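Local atomic coordinates of putative amidohydrolase (Unidentified, PDB entry 3FEQ), a protein that probably acts as a zinc-dependent prolidase of the amidohydrolase superfamily, hydrolysing dipeptides that carry proline at their C-terminal end. Residues 135-140 with 206-211; 190-195 with 229-234. All blocks are in the same frame, centred on the assembly; numbering follows the deposited sequence.

Interaction 1: residues 135-140 with 206-211; sequences ALSQTG and NTQYSE
Q138 starts toward Y209 and Q208 with its CG set between the backbone N and the carbonyl carbon (chi1 52°), and a bend at chi2 then swings the amide over the 206-211 loop. There OE1 accepts the backbone N-H of Y209, the two atoms Q138 OE1 and Y209 N lying 3.0 Å apart. The bond is fairly straight, 161° at the hydrogen, and arrives in the amide plane on a lone pair. The other end of the same amide turns back on its own segment, Q138 NE2 giving a hydrogen bond to T139 O at 2.7 Å, so both polar atoms help fix the rotation of the group. Nearer the backbone, Q138 CB rests over one face of the Y209 ring, a CH-pi contact 4.2 Å from CB to the ring centroid and offset toward the rim.

This part of the chain belongs to the loops at the C-terminal ends of the strands in a TIM-barrel amidohydrolase: 135-137 is a barrel strand running out into its loop, and S210 is the N-cap of helix 211-223. The phenol of Y209 reaches the end of strand 135-137, where its OH lies 3.8 Å from L136 CB and hydrogen-bonds to V168 O. The Q208 chain, extended beyond CG, passes at about a right angle to that of Q138, with Q208 CG 3.9 Å from Q138 CD. A water joins the segments too, accepting from Q138 N at 2.8 Å and donating to Q208 OE1 at 3.2 Å; H142 N also hydrogen-bonds to Q208 OE1.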
loop_
_atom_site.group_PDB
_atom_site.type_symbol
_atom_site.label_atom_id
_atom_site.label_comp_id
_atom_site.label_asym_id
_atom_site.label_seq_id
_atom_site.Cartn_x
_atom_site.Cartn_y
_atom_site.Cartn_z
ATOM N N ALA C 135 -24.594 -1.043 -10.793
ATOM C CA ALA C 135 -24.774 -2.436 -11.141
ATOM C C ALA C 135 -23.530 -3.201 -10.733
ATOM O O ALA C 135 -22.410 -2.730 -10.919
ATOM C CB ALA C 135 -25.015 -2.571 -12.626
ATOM N N LEU C 136 -23.726 -4.364 -10.131
ATOM C CA LEU C 136 -22.607 -5.249 -9.879
ATOM C C LEU C 136 -22.258 -6.058 -11.124
ATOM O O LEU C 136 -23.140 -6.505 -11.840
ATOM C CB LEU C 136 -22.924 -6.156 -8.711
ATOM C CG LEU C 136 -23.253 -5.409 -7.424
ATOM C CD1 LEU C 136 -23.302 -6.417 -6.288
ATOM C CD2 LEU C 136 -22.233 -4.316 -7.141
ATOM N N SER C 137 -20.970 -6.189 -11.417
ATOM C CA SER C 137 -20.529 -6.977 -12.554
ATOM C C SER C 137 -19.234 -7.671 -12.199
ATOM O O SER C 137 -18.450 -7.145 -11.419
ATOM C CB SER C 137 -20.343 -6.117 -13.797
ATOM O OG SER C 137 -19.761 -6.876 -14.845
ATOM N N GLN C 138 -19.055 -8.891 -12.704
ATOM C CA GLN C 138 -17.781 -9.593 -12.582
ATOM C C GLN C 138 -16.797 -8.985 -13.569
ATOM O O GLN C 138 -17.164 -8.156 -14.399
ATOM C CB GLN C 138 -17.937 -11.092 -12.854
ATOM C CG GLN C 138 -18.629 -11.414 -14.158
ATOM C CD GLN C 138 -18.087 -12.665 -14.791
ATOM O OE1 GLN C 138 -18.569 -13.766 -14.533
ATOM N NE2 GLN C 138 -17.073 -12.507 -15.632
ATOM N N THR C 139 -15.543 -9.385 -13.454
ATOM C CA THR C 139 -14.521 -8.945 -14.378
ATOM C C THR C 139 -14.856 -9.435 -15.781
ATOM O O THR C 139 -15.262 -10.581 -15.970
ATOM C CB THR C 139 -13.122 -9.440 -13.929
ATOM O OG1 THR C 139 -12.811 -8.890 -12.642
ATOM C CG2 THR C 139 -12.054 -8.998 -14.908
ATOM N N GLY C 140 -14.743 -8.538 -16.751
ATOM C CA GLY C 140 -15.023 -8.873 -18.139
ATOM C C GLY C 140 -16.505 -9.009 -18.385
ATOM O O GLY C 140 -16.928 -9.487 -19.440
ATOM N N ASN C 206 -23.344 -16.471 -22.892
ATOM C CA ASN C 206 -22.799 -17.029 -21.656
ATOM C C ASN C 206 -23.090 -16.296 -20.351
ATOM O O ASN C 206 -23.471 -15.130 -20.342
ATOM C CB ASN C 206 -21.324 -17.417 -21.782
ATOM C CG ASN C 206 -20.451 -16.279 -22.237
ATOM O OD1 ASN C 206 -20.039 -16.228 -23.398
ATOM N ND2 ASN C 206 -20.122 -15.377 -21.315
ATOM N N THR C 207 -22.921 -17.021 -19.252
ATOM C CA THR C 207 -23.462 -16.650 -17.958
ATOM C C THR C 207 -22.395 -15.919 -17.175
ATOM O O THR C 207 -21.219 -15.997 -17.504
ATOM C CB THR C 207 -23.835 -17.905 -17.173
ATOM O OG1 THR C 207 -22.643 -18.661 -16.874
ATOM C CG2 THR C 207 -24.809 -18.761 -17.990
ATOM N N GLN C 208 -22.802 -15.211 -16.133
ATOM C CA GLN C 208 -21.875 -14.388 -15.382
ATOM C C GLN C 208 -22.140 -14.522 -13.896
ATOM O O GLN C 208 -23.290 -14.556 -13.479
ATOM C CB GLN C 208 -21.976 -12.922 -15.830
ATOM C CG GLN C 208 -21.195 -12.616 -17.120
ATOM C CD GLN C 208 -21.382 -11.178 -17.605
ATOM O OE1 GLN C 208 -21.780 -10.296 -16.841
ATOM N NE2 GLN C 208 -21.102 -10.944 -18.886
ATOM N N TYR C 209 -21.070 -14.610 -13.110
ATOM C CA TYR C 209 -21.144 -14.814 -11.655
ATOM C C TYR C 209 -21.409 -16.268 -11.285
ATOM O O TYR C 209 -22.281 -16.925 -11.851
ATOM C CB TYR C 209 -22.188 -13.909 -10.980
ATOM C CG TYR C 209 -21.683 -12.541 -10.620
ATOM C CD1 TYR C 209 -22.359 -11.399 -11.029
ATOM C CD2 TYR C 209 -20.511 -12.378 -9.882
ATOM C CE1 TYR C 209 -21.887 -10.109 -10.705
ATOM C CE2 TYR C 209 -20.035 -11.107 -9.548
ATOM C CZ TYR C 209 -20.724 -9.978 -9.966
ATOM O OH TYR C 209 -20.248 -8.728 -9.639
ATOM N N SER C 210 -20.673 -16.760 -10.305
ATOM C CA SER C 210 -20.932 -18.077 -9.769
ATOM C C SER C 210 -22.228 -18.063 -8.958
ATOM O O SER C 210 -22.670 -17.006 -8.500
ATOM C CB SER C 210 -19.775 -18.481 -8.885
ATOM O OG SER C 210 -19.762 -17.655 -7.742
ATOM N N GLU C 211 -22.834 -19.237 -8.788
ATOM C CA GLU C 211 -24.064 -19.365 -8.016
ATOM C C GLU C 211 -23.838 -18.951 -6.579
ATOM O O GLU C 211 -24.724 -18.367 -5.956
ATOM C CB GLU C 211 -24.614 -20.792 -8.057
ATOM C CG GLU C 211 -24.962 -21.308 -9.463
ATOM C CD GLU C 211 -25.928 -22.507 -9.459
ATOM O OE1 GLU C 211 -26.357 -22.937 -10.550
ATOM O OE2 GLU C 211 -26.254 -23.023 -8.371
HETATM O O HOH W 1 -21.496 -9.862 -13.706
#

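Interaction 2: residues 190-195 with 229-234; sequences KIMASG and MAHAYT. With ZN (zinc ion), chain V.
K190, I191 and M192 pair with M229, A230 and H231 as neighbouring parallel strands of the TIM barrel, the two strands of a beta-alpha-beta unit whose helix is 211-223. The strand axes come within 4.8 Å, with their directions 24° apart.

Backbone hydrogen bonds set the register: I191 N to M229 O, H231 N to I191 O, and A193 N to H231 O at 2.9 Å. Past the strand end, S194 OG takes only a weak bond from Y233 N (3.5 Å) and gives one to G195 O.

Apolar contacts lie on both faces. On the face carrying I191 and A230, I191 CG1 meets A230 CB at 3.9 Å. On the other, the side chains of K190 and M229 cross obliquely, K190 CB 3.8 Å from M229 CG. A Met-aromatic contact joins them on this face, M192 SD standing oblique to the H231 ring.

The metal site grows out of that second face. With CG anti to the backbone N (chi1 159°), H231 holds a zinc ion through ND1 at 2.3 Å, and H251 on the next strand is a further ligand. K190, bent at chi2 and chi4, brings NZ to 3.2 Å from the same zinc ion, close but not among its coordinating atoms as modelled; in many binuclear relatives a carboxylated lysine bridges two metals, but the lysine here is modelled unmodified. The far side of the imidazole is tethered as well: H231 NE2 donates to G195 O at 3.2 Å, with the oxygen close to the ring plane but the donor well above the G195 carbonyl plane.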
loop_
_atom_site.group_PDB
_atom_site.type_symbol
_atom_site.label_atom_id
_atom_site.label_comp_id
_atom_site.label_asym_id
_atom_site.label_seq_id
_atom_site.Cartn_x
_atom_site.Cartn_y
_atom_site.Cartn_z
ATOM N N LYS C 190 -28.849 -4.284 -8.405
ATOM C CA LYS C 190 -28.779 -4.723 -9.802
ATOM C C LYS C 190 -27.477 -5.466 -10.023
ATOM O O LYS C 190 -26.428 -5.030 -9.553
ATOM C CB LYS C 190 -28.863 -3.521 -10.758
ATOM C CG LYS C 190 -28.307 -3.753 -12.200
ATOM C CD LYS C 190 -29.402 -3.865 -13.280
ATOM C CE LYS C 190 -28.872 -4.453 -14.601
ATOM N NZ LYS C 190 -28.979 -3.521 -15.780
ATOM N N ILE C 191 -27.550 -6.606 -10.707
ATOM C CA ILE C 191 -26.367 -7.375 -11.099
ATOM C C ILE C 191 -26.475 -7.779 -12.574
ATOM O O ILE C 191 -27.568 -7.834 -13.143
ATOM C CB ILE C 191 -26.180 -8.650 -10.220
ATOM C CG1 ILE C 191 -27.166 -9.757 -10.612
ATOM C CG2 ILE C 191 -26.342 -8.328 -8.738
ATOM C CD1 ILE C 191 -26.865 -11.095 -9.942
ATOM N N MET C 192 -25.333 -8.047 -13.190
ATOM C CA MET C 192 -25.306 -8.653 -14.503
ATOM C C MET C 192 -25.065 -10.165 -14.366
ATOM O O MET C 192 -24.011 -10.586 -13.900
ATOM C CB MET C 192 -24.214 -7.999 -15.346
ATOM C CG MET C 192 -24.076 -6.494 -15.138
ATOM S SD MET C 192 -25.461 -5.563 -15.792
ATOM C CE MET C 192 -24.656 -3.998 -16.197
ATOM N N ALA C 193 -26.053 -10.975 -14.753
ATOM C CA ALA C 193 -25.960 -12.443 -14.661
ATOM C C ALA C 193 -25.792 -13.124 -16.010
ATOM O O ALA C 193 -25.976 -14.335 -16.122
ATOM C CB ALA C 193 -27.167 -13.016 -13.957
ATOM N N SER C 194 -25.399 -12.345 -17.010
ATOM C CA SER C 194 -25.319 -12.808 -18.384
ATOM C C SER C 194 -24.490 -11.818 -19.222
ATOM O O SER C 194 -24.320 -10.648 -18.844
ATOM C CB SER C 194 -26.745 -12.940 -18.944
ATOM O OG SER C 194 -26.780 -13.326 -20.302
ATOM N N GLY C 195 -23.985 -12.293 -20.359
ATOM C CA GLY C 195 -23.481 -11.421 -21.419
ATOM C C GLY C 195 -24.549 -10.455 -21.883
ATOM O O GLY C 195 -25.717 -10.637 -21.574
ATOM N N MET C 229 -32.442 -7.353 -8.756
ATOM C CA MET C 229 -32.814 -7.419 -10.167
ATOM C C MET C 229 -31.599 -7.877 -10.957
ATOM O O MET C 229 -30.471 -7.598 -10.567
ATOM C CB MET C 229 -33.318 -6.060 -10.677
ATOM C CG MET C 229 -32.417 -4.856 -10.394
ATOM S SD MET C 229 -33.250 -3.301 -10.766
ATOM C CE MET C 229 -33.163 -3.403 -12.536
ATOM N N ALA C 230 -31.818 -8.578 -12.062
ATOM C CA ALA C 230 -30.731 -9.304 -12.704
ATOM C C ALA C 230 -30.845 -9.330 -14.216
ATOM O O ALA C 230 -31.874 -9.689 -14.777
ATOM C CB ALA C 230 -30.646 -10.717 -12.155
ATOM N N HIS C 231 -29.765 -8.953 -14.876
ATOM C CA HIS C 231 -29.757 -8.829 -16.318
ATOM C C HIS C 231 -29.398 -10.197 -16.887
ATOM O O HIS C 231 -28.381 -10.782 -16.516
ATOM C CB HIS C 231 -28.745 -7.751 -16.722
ATOM C CG HIS C 231 -28.278 -7.847 -18.139
ATOM N ND1 HIS C 231 -28.629 -6.922 -19.098
ATOM C CD2 HIS C 231 -27.424 -8.707 -18.741
ATOM C CE1 HIS C 231 -28.049 -7.233 -20.242
ATOM N NE2 HIS C 231 -27.313 -8.314 -20.052
ATOM N N ALA C 232 -30.258 -10.723 -17.751
ATOM C CA ALA C 232 -30.073 -12.077 -18.289
ATOM C C ALA C 232 -30.842 -12.233 -19.578
ATOM O O ALA C 232 -31.968 -11.759 -19.679
ATOM C CB ALA C 232 -30.509 -13.151 -17.272
ATOM N N TYR C 233 -30.229 -12.874 -20.568
ATOM C CA TYR C 233 -30.896 -13.092 -21.841
ATOM C C TYR C 233 -31.438 -14.498 -22.000
ATOM O O TYR C 233 -32.637 -14.672 -22.155
ATOM C CB TYR C 233 -29.988 -12.730 -23.009
ATOM C CG TYR C 233 -29.921 -11.243 -23.265
ATOM C CD1 TYR C 233 -31.048 -10.527 -23.641
ATOM C CD2 TYR C 233 -28.737 -10.550 -23.116
ATOM C CE1 TYR C 233 -30.987 -9.154 -23.855
ATOM C CE2 TYR C 233 -28.670 -9.191 -23.332
ATOM C CZ TYR C 233 -29.788 -8.497 -23.702
ATOM O OH TYR C 233 -29.694 -7.138 -23.916
ATOM N N THR C 234 -30.562 -15.498 -21.935
ATOM C CA THR C 234 -30.924 -16.878 -22.296
ATOM C C THR C 234 -31.634 -17.631 -21.161
ATOM O O THR C 234 -31.502 -17.264 -19.988
ATOM C CB THR C 234 -29.684 -17.686 -22.701
ATOM O OG1 THR C 234 -28.850 -17.884 -21.549
ATOM C CG2 THR C 234 -28.895 -16.953 -23.781
HETATM ZN ZN ZN V . -29.122 -4.718 -18.720
#

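Overall arrangement
The two contacts are neighbours on the catalytic end of one barrel, their centres about 8 Å apart, and their segments alternate along the chain. Strand 135-137 lies beside strand 190-192, joined by L136 N to K190 O at 2.8 Å, probably a hydrogen bond. Beyond the strand ends, N206 O probably accepts from G195 N at 2.9 Å, which links the loop of interaction 1 to G195, whose O accepts from the zinc ligand H231 in interaction 2. Y209 CD1 packs 3.4 Å from M192 O. Interaction 1 sits one layer further from the metal: the Q208 side chain is about 9 Å from a zinc ion.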